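Local coordinates for ABC transporter, substrate binding protein (Polyamine) (Agrobacterium tumefaciens, PDB 4EUO) that binds gamma-aminobutyric acid in the periplasm as a solute-binding protein and probably delivers it to an ABC transporter, at residues 219-225 and 288-294; 121-125 and 168-172. All blocks are in the same frame, centred on the assembly; numbering follows the deposited sequence.

Contact 1: 219-225 and 288-294; sequences AQNITAA and SQVNADM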
loop_
_atom_site.group_PDB
_atom_site.type_symbol
_atom_site.label_atom_id
_atom_site.label_comp_id
_atom_site.label_asym_id
_atom_site.label_seq_id
_atom_site.Cartn_x
_atom_site.Cartn_y
_atom_site.Cartn_z
ATOM N N ALA A 219 -15.108 5.251 -6.424
ATOM C CA ALA A 219 -15.781 6.378 -5.781
ATOM C C ALA A 219 -15.164 6.666 -4.404
ATOM O O ALA A 219 -15.178 5.825 -3.513
ATOM C CB ALA A 219 -17.279 6.096 -5.653
ATOM N N GLN A 220 -14.664 7.890 -4.227
ATOM C CA GLN A 220 -13.949 8.316 -3.011
ATOM C C GLN A 220 -12.760 7.370 -2.720
ATOM O O GLN A 220 -12.443 7.109 -1.570
ATOM C CB GLN A 220 -14.841 8.469 -1.775
ATOM C CG GLN A 220 -15.960 9.503 -1.969
ATOM C CD GLN A 220 -16.797 9.530 -0.727
ATOM O OE1 GLN A 220 -17.352 8.535 -0.281
ATOM N NE2 GLN A 220 -16.860 10.691 -0.083
ATOM N N ASN A 221 -12.112 6.862 -3.760
ATOM C CA ASN A 221 -10.954 5.955 -3.542
ATOM C C ASN A 221 -9.947 6.700 -2.672
ATOM O O ASN A 221 -9.778 7.910 -2.825
ATOM C CB ASN A 221 -10.381 5.488 -4.856
ATOM C CG ASN A 221 -9.680 6.546 -5.663
ATOM O OD1 ASN A 221 -8.457 6.730 -5.558
ATOM N ND2 ASN A 221 -10.429 7.223 -6.575
ATOM N N ILE A 222 -9.275 5.978 -1.763
ATOM C CA ILE A 222 -8.404 6.603 -0.779
ATOM C C ILE A 222 -6.968 6.331 -1.158
ATOM O O ILE A 222 -6.528 5.168 -1.148
ATOM C CB ILE A 222 -8.746 6.078 0.610
ATOM C CG1 ILE A 222 -10.213 6.382 0.982
ATOM C CG2 ILE A 222 -7.753 6.651 1.660
ATOM C CD1 ILE A 222 -10.670 5.514 2.163
ATOM N N THR A 223 -6.210 7.389 -1.479
ATOM C CA THR A 223 -4.830 7.205 -1.924
ATOM C C THR A 223 -3.836 7.204 -0.795
ATOM O O THR A 223 -4.054 7.794 0.277
ATOM C CB THR A 223 -4.389 8.301 -2.907
ATOM O OG1 THR A 223 -4.381 9.557 -2.233
ATOM C CG2 THR A 223 -5.289 8.404 -4.081
ATOM N N ALA A 224 -2.719 6.514 -1.038
ATOM C CA ALA A 224 -1.575 6.462 -0.151
ATOM C C ALA A 224 -0.387 6.008 -0.990
ATOM O O ALA A 224 -0.532 5.810 -2.199
ATOM C CB ALA A 224 -1.831 5.527 1.040
ATOM N N ALA A 225 0.798 5.891 -0.377
ATOM C CA ALA A 225 1.942 5.424 -1.132
ATOM C C ALA A 225 2.780 4.544 -0.266
ATOM O O ALA A 225 2.831 4.720 0.958
ATOM C CB ALA A 225 2.782 6.595 -1.663
ATOM N N SER A 288 -13.563 11.446 -8.072
ATOM C CA SER A 288 -14.006 11.444 -6.689
ATOM C C SER A 288 -12.939 10.643 -5.973
ATOM O O SER A 288 -12.941 9.413 -5.997
ATOM C CB SER A 288 -15.351 10.742 -6.573
ATOM O OG SER A 288 -15.724 10.691 -5.212
ATOM N N GLN A 289 -12.001 11.354 -5.367
ATOM C CA GLN A 289 -10.844 10.733 -4.721
ATOM C C GLN A 289 -10.542 11.452 -3.410
ATOM O O GLN A 289 -10.712 12.679 -3.290
ATOM C CB GLN A 289 -9.644 10.842 -5.671
ATOM C CG GLN A 289 -8.370 10.130 -5.189
ATOM C CD GLN A 289 -7.347 10.099 -6.260
ATOM O OE1 GLN A 289 -6.779 11.137 -6.626
ATOM N NE2 GLN A 289 -7.034 8.924 -6.782
ATOM N N VAL A 290 -10.038 10.685 -2.440
ATOM C CA VAL A 290 -9.657 11.183 -1.105
ATOM C C VAL A 290 -8.177 10.865 -0.919
ATOM O O VAL A 290 -7.745 9.762 -1.252
ATOM C CB VAL A 290 -10.538 10.469 -0.053
ATOM C CG1 VAL A 290 -10.115 10.837 1.369
ATOM C CG2 VAL A 290 -12.018 10.800 -0.263
ATOM N N ASN A 291 -7.385 11.782 -0.385
ATOM C CA ASN A 291 -5.979 11.525 -0.200
ATOM C C ASN A 291 -5.696 11.283 1.263
ATOM O O ASN A 291 -5.863 12.194 2.067
ATOM C CB ASN A 291 -5.174 12.721 -0.734
ATOM C CG ASN A 291 -5.521 13.031 -2.172
ATOM O OD1 ASN A 291 -5.997 14.127 -2.494
ATOM N ND2 ASN A 291 -5.344 12.077 -3.066
ATOM N N ALA A 292 -5.291 10.069 1.643
ATOM C CA ALA A 292 -4.932 9.839 3.027
ATOM C C ALA A 292 -3.685 10.629 3.363
ATOM O O ALA A 292 -2.809 10.849 2.509
ATOM C CB ALA A 292 -4.721 8.350 3.306
ATOM N N ASP A 293 -3.609 11.059 4.616
ATOM C CA ASP A 293 -2.473 11.886 5.048
ATOM C C ASP A 293 -1.514 11.026 5.846
ATOM O O ASP A 293 -1.718 10.746 7.037
ATOM C CB ASP A 293 -2.974 13.066 5.883
ATOM C CG ASP A 293 -1.890 14.063 6.229
ATOM O OD1 ASP A 293 -0.703 13.692 6.192
ATOM O OD2 ASP A 293 -2.240 15.237 6.477
ATOM N N MET A 294 -0.491 10.556 5.162
ATOM C CA MET A 294 0.475 9.670 5.813
ATOM C C MET A 294 1.363 10.376 6.786
ATOM O O MET A 294 1.862 9.737 7.710
ATOM C CB MET A 294 1.307 8.922 4.783
ATOM C CG MET A 294 0.444 8.022 3.858
ATOM S SD MET A 294 1.472 6.980 2.832
ATOM C CE MET A 294 2.367 8.157 1.858
HETATM O O HOH W 1 -2.494 10.325 -0.299
#
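Gln220 meets Ser288 where the two segments come together. Gln220 N donates to Ser288 OG at 3.2 Å, and Gln220 CG lies against the same hydroxyl. From here the two strands run parallel, at 35° to each other. Asn221 pairs with Gln289. The backbone O of Asn221 takes the N-H of Val290, and on the face of the sheet that also carries Thr223, the two side-chain amides meet with their planes 75° apart. Gln289 NE2 reaches Asn221 OD1 at 2.9 Å, in the carbonyl plane and on a lone pair. Each amide has further partners. Asn221 ND2 bonds Trp218 O and Gln285 O, and Gln289 NE2 also bonds Pro282 O, which pins both groups. Ile222 turns to the other face beside Val290, and its CG2 rests on Ala292 CB at 3.8 Å; Leu148 of helix 142-149 covers this side. Thr223 N bonds Val290 O, and Thr223 O receives Ala292 N. The Thr223 hydroxyl sits between its backbone N and carbonyl carbon, facing Asn291. Asn291 ND2 donates to Thr223 OG1 at 2.8 Å, almost straight at 176°. Water 1 joins this hydroxyl to Ala292 O. Thr223 CG2 lies against the Gln289 amide, 3.3 Å from NE2. Ala224 CB touches Met294 SD at 4.0 Å. Last, Ala225 N makes a weak hydrogen bond to Met294 SD, and Ala225 CB meets Met294 CE at 3.9 Å. The arrangement is a parallel edge pairing in a mixed beta-sheet: the short strand 289-291 extends the sheet beside strand 215-229 of this periplasmic binding protein fold.

Contact 2: 121-125 and 168-172; sequences DLFDT and KLDTI
This is a buried apolar contact between the C-terminal regions of two helices. Phe123, just after helix 119-122, packs against Lys168 and Leu169 in the last turn of helix 162-170 and Ile172 close behind. The site lies beside strand 132-135 and helix 142-149. The Phe123 ring is the centre of the contact. Ile172 CD1 sits over one face, 3.9 Å from the ring centroid and 26° off the ring normal. This is a CH-pi contact, displaced toward the CD1-CE1 side of the ring. The first torsion of Ile172 places CG1 between the backbone N and the carbonyl carbon (chi1 65°), from where the extended CG1-CD1 arm reaches the ring. Leu169 CD2 comes to the ring edge, near its plane, 3.8 Å from Phe123 CE1. The aliphatic chain of Lys168 runs obliquely past the ring. Its CG is 3.8 Å from Phe123 CD1, and its CE lies beside Phe123 CB. A bend at chi2 (58°) swings the lysine chain across the phenylalanine toward Phe123 CB. On the backbone side, Ile172 CG2 touches Phe123 O at 3.4 Å and also meets Thr125 CG2. Outside the two segments, the Phe123 ring meets Phe134, and Ala146 and Ala149 of helix 142-149 touch it as well. Water 2 carries the polar link. It donates to Phe123 O and to Thr171 OG1, and accepts from Lys168 NZ at 2.8 Å. The Thr171 hydroxyl in turn donates to Lys168 O at 2.7 Å, which fixes its rotation. The chemistry implies a hydrophobic join with a water-mediated polar margin: methyl and methylene groups meet the ring, while one water donates to the Phe123 carbonyl just past the helix and engages the lysine ammonium.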
loop_
_atom_site.group_PDB
_atom_site.type_symbol
_atom_site.label_atom_id
_atom_site.label_comp_id
_atom_site.label_asym_id
_atom_site.label_seq_id
_atom_site.Cartn_x
_atom_site.Cartn_y
_atom_site.Cartn_z
ATOM N N ASP A 121 -22.410 2.636 0.897
ATOM C CA ASP A 121 -22.975 1.337 0.529
ATOM C C ASP A 121 -22.263 0.201 1.257
ATOM O O ASP A 121 -22.895 -0.741 1.755
ATOM C CB ASP A 121 -22.831 1.083 -0.974
ATOM C CG ASP A 121 -23.586 2.021 -1.901
ATOM O OD1 ASP A 121 -24.574 2.659 -1.435
ATOM O OD2 ASP A 121 -23.196 2.114 -3.075
ATOM N N LEU A 122 -20.902 0.292 1.305
ATOM C CA LEU A 122 -20.132 -0.787 1.922
ATOM C C LEU A 122 -20.459 -0.912 3.404
ATOM O O LEU A 122 -20.349 -2.014 3.968
ATOM C CB LEU A 122 -18.628 -0.498 1.702
ATOM C CG LEU A 122 -17.682 -1.597 2.148
ATOM C CD1 LEU A 122 -17.967 -2.929 1.427
ATOM C CD2 LEU A 122 -16.261 -1.194 1.944
ATOM N N PHE A 123 -20.904 0.166 4.032
ATOM C CA PHE A 123 -21.285 0.159 5.432
ATOM C C PHE A 123 -22.792 -0.106 5.635
ATOM O O PHE A 123 -23.245 -0.055 6.769
ATOM C CB PHE A 123 -20.837 1.456 6.126
ATOM C CG PHE A 123 -19.372 1.430 6.523
ATOM C CD1 PHE A 123 -19.001 1.255 7.849
ATOM C CD2 PHE A 123 -18.377 1.592 5.573
ATOM C CE1 PHE A 123 -17.650 1.202 8.213
ATOM C CE2 PHE A 123 -17.026 1.562 5.937
ATOM C CZ PHE A 123 -16.675 1.370 7.253
ATOM N N ASP A 124 -23.524 -0.455 4.560
ATOM C CA ASP A 124 -24.971 -0.691 4.677
ATOM C C ASP A 124 -25.238 -2.186 4.516
ATOM O O ASP A 124 -25.382 -2.672 3.407
ATOM C CB ASP A 124 -25.747 0.151 3.650
ATOM C CG ASP A 124 -27.246 0.163 3.865
ATOM O OD1 ASP A 124 -27.767 -0.814 4.413
ATOM O OD2 ASP A 124 -27.904 1.144 3.428
ATOM N N THR A 125 -25.294 -2.898 5.643
ATOM C CA THR A 125 -25.553 -4.339 5.641
ATOM C C THR A 125 -26.996 -4.710 5.306
ATOM O O THR A 125 -27.226 -5.843 4.907
ATOM C CB THR A 125 -25.115 -4.972 6.954
ATOM O OG1 THR A 125 -25.861 -4.383 8.026
ATOM C CG2 THR A 125 -23.623 -4.829 7.195
ATOM N N LYS A 168 -18.961 4.052 13.868
ATOM C CA LYS A 168 -19.441 3.663 12.552
ATOM C C LYS A 168 -19.011 2.210 12.235
ATOM O O LYS A 168 -19.803 1.413 11.734
ATOM C CB LYS A 168 -18.929 4.636 11.472
ATOM C CG LYS A 168 -19.458 4.346 10.049
ATOM C CD LYS A 168 -21.000 4.359 9.943
ATOM C CE LYS A 168 -21.372 4.424 8.499
ATOM N NZ LYS A 168 -22.844 4.319 8.315
ATOM N N LEU A 169 -17.761 1.859 12.536
ATOM C CA LEU A 169 -17.299 0.476 12.343
ATOM C C LEU A 169 -18.087 -0.519 13.205
ATOM O O LEU A 169 -18.379 -1.613 12.748
ATOM C CB LEU A 169 -15.797 0.340 12.624
ATOM C CG LEU A 169 -14.942 0.924 11.509
ATOM C CD1 LEU A 169 -13.571 1.339 12.058
ATOM C CD2 LEU A 169 -14.810 -0.068 10.351
ATOM N N ASP A 170 -18.483 -0.114 14.432
ATOM C CA ASP A 170 -19.274 -0.995 15.304
ATOM C C ASP A 170 -20.573 -1.414 14.648
ATOM O O ASP A 170 -21.041 -2.527 14.933
ATOM C CB ASP A 170 -19.596 -0.268 16.605
ATOM C CG ASP A 170 -18.480 -0.284 17.619
ATOM O OD1 ASP A 170 -17.516 -1.055 17.427
ATOM O OD2 ASP A 170 -18.568 0.476 18.617
ATOM N N THR A 171 -21.171 -0.563 13.774
ATOM C CA THR A 171 -22.439 -0.921 13.136
ATOM C C THR A 171 -22.329 -2.129 12.204
ATOM O O THR A 171 -23.358 -2.739 11.860
ATOM C CB THR A 171 -23.053 0.275 12.390
ATOM O OG1 THR A 171 -22.297 0.565 11.205
ATOM C CG2 THR A 171 -23.219 1.523 13.255
ATOM N N ILE A 172 -21.092 -2.481 11.757
ATOM C CA ILE A 172 -20.914 -3.597 10.833
ATOM C C ILE A 172 -19.864 -4.575 11.321
ATOM O O ILE A 172 -19.549 -5.506 10.581
ATOM C CB ILE A 172 -20.529 -3.091 9.410
ATOM C CG1 ILE A 172 -19.142 -2.400 9.398
ATOM C CG2 ILE A 172 -21.614 -2.167 8.846
ATOM C CD1 ILE A 172 -18.499 -2.339 7.997
HETATM O O HOH W 2 -23.396 1.666 8.979
#

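The two contacts follow one another along the chain: contact 2 closes before contact 1 opens. Their centres are 19 Å apart, and their nearest atoms are about 8 Å apart without touching. Helix 142-149 touches both. Leu148 touches Ile222 and Val290 of contact 1, while Ala146 and Ala149 touch Phe123 of contact 2. Contact 1 is the one near the ligand. The side chain of Ala224 is about 7 Å from the bound gamma-aminobutyric acid, and Asp226, next after segment 219-225, belongs to the ligand pocket. Contact 2 lies further out, its centre 23 Å from the centre of the chain against 11 Å for contact 1.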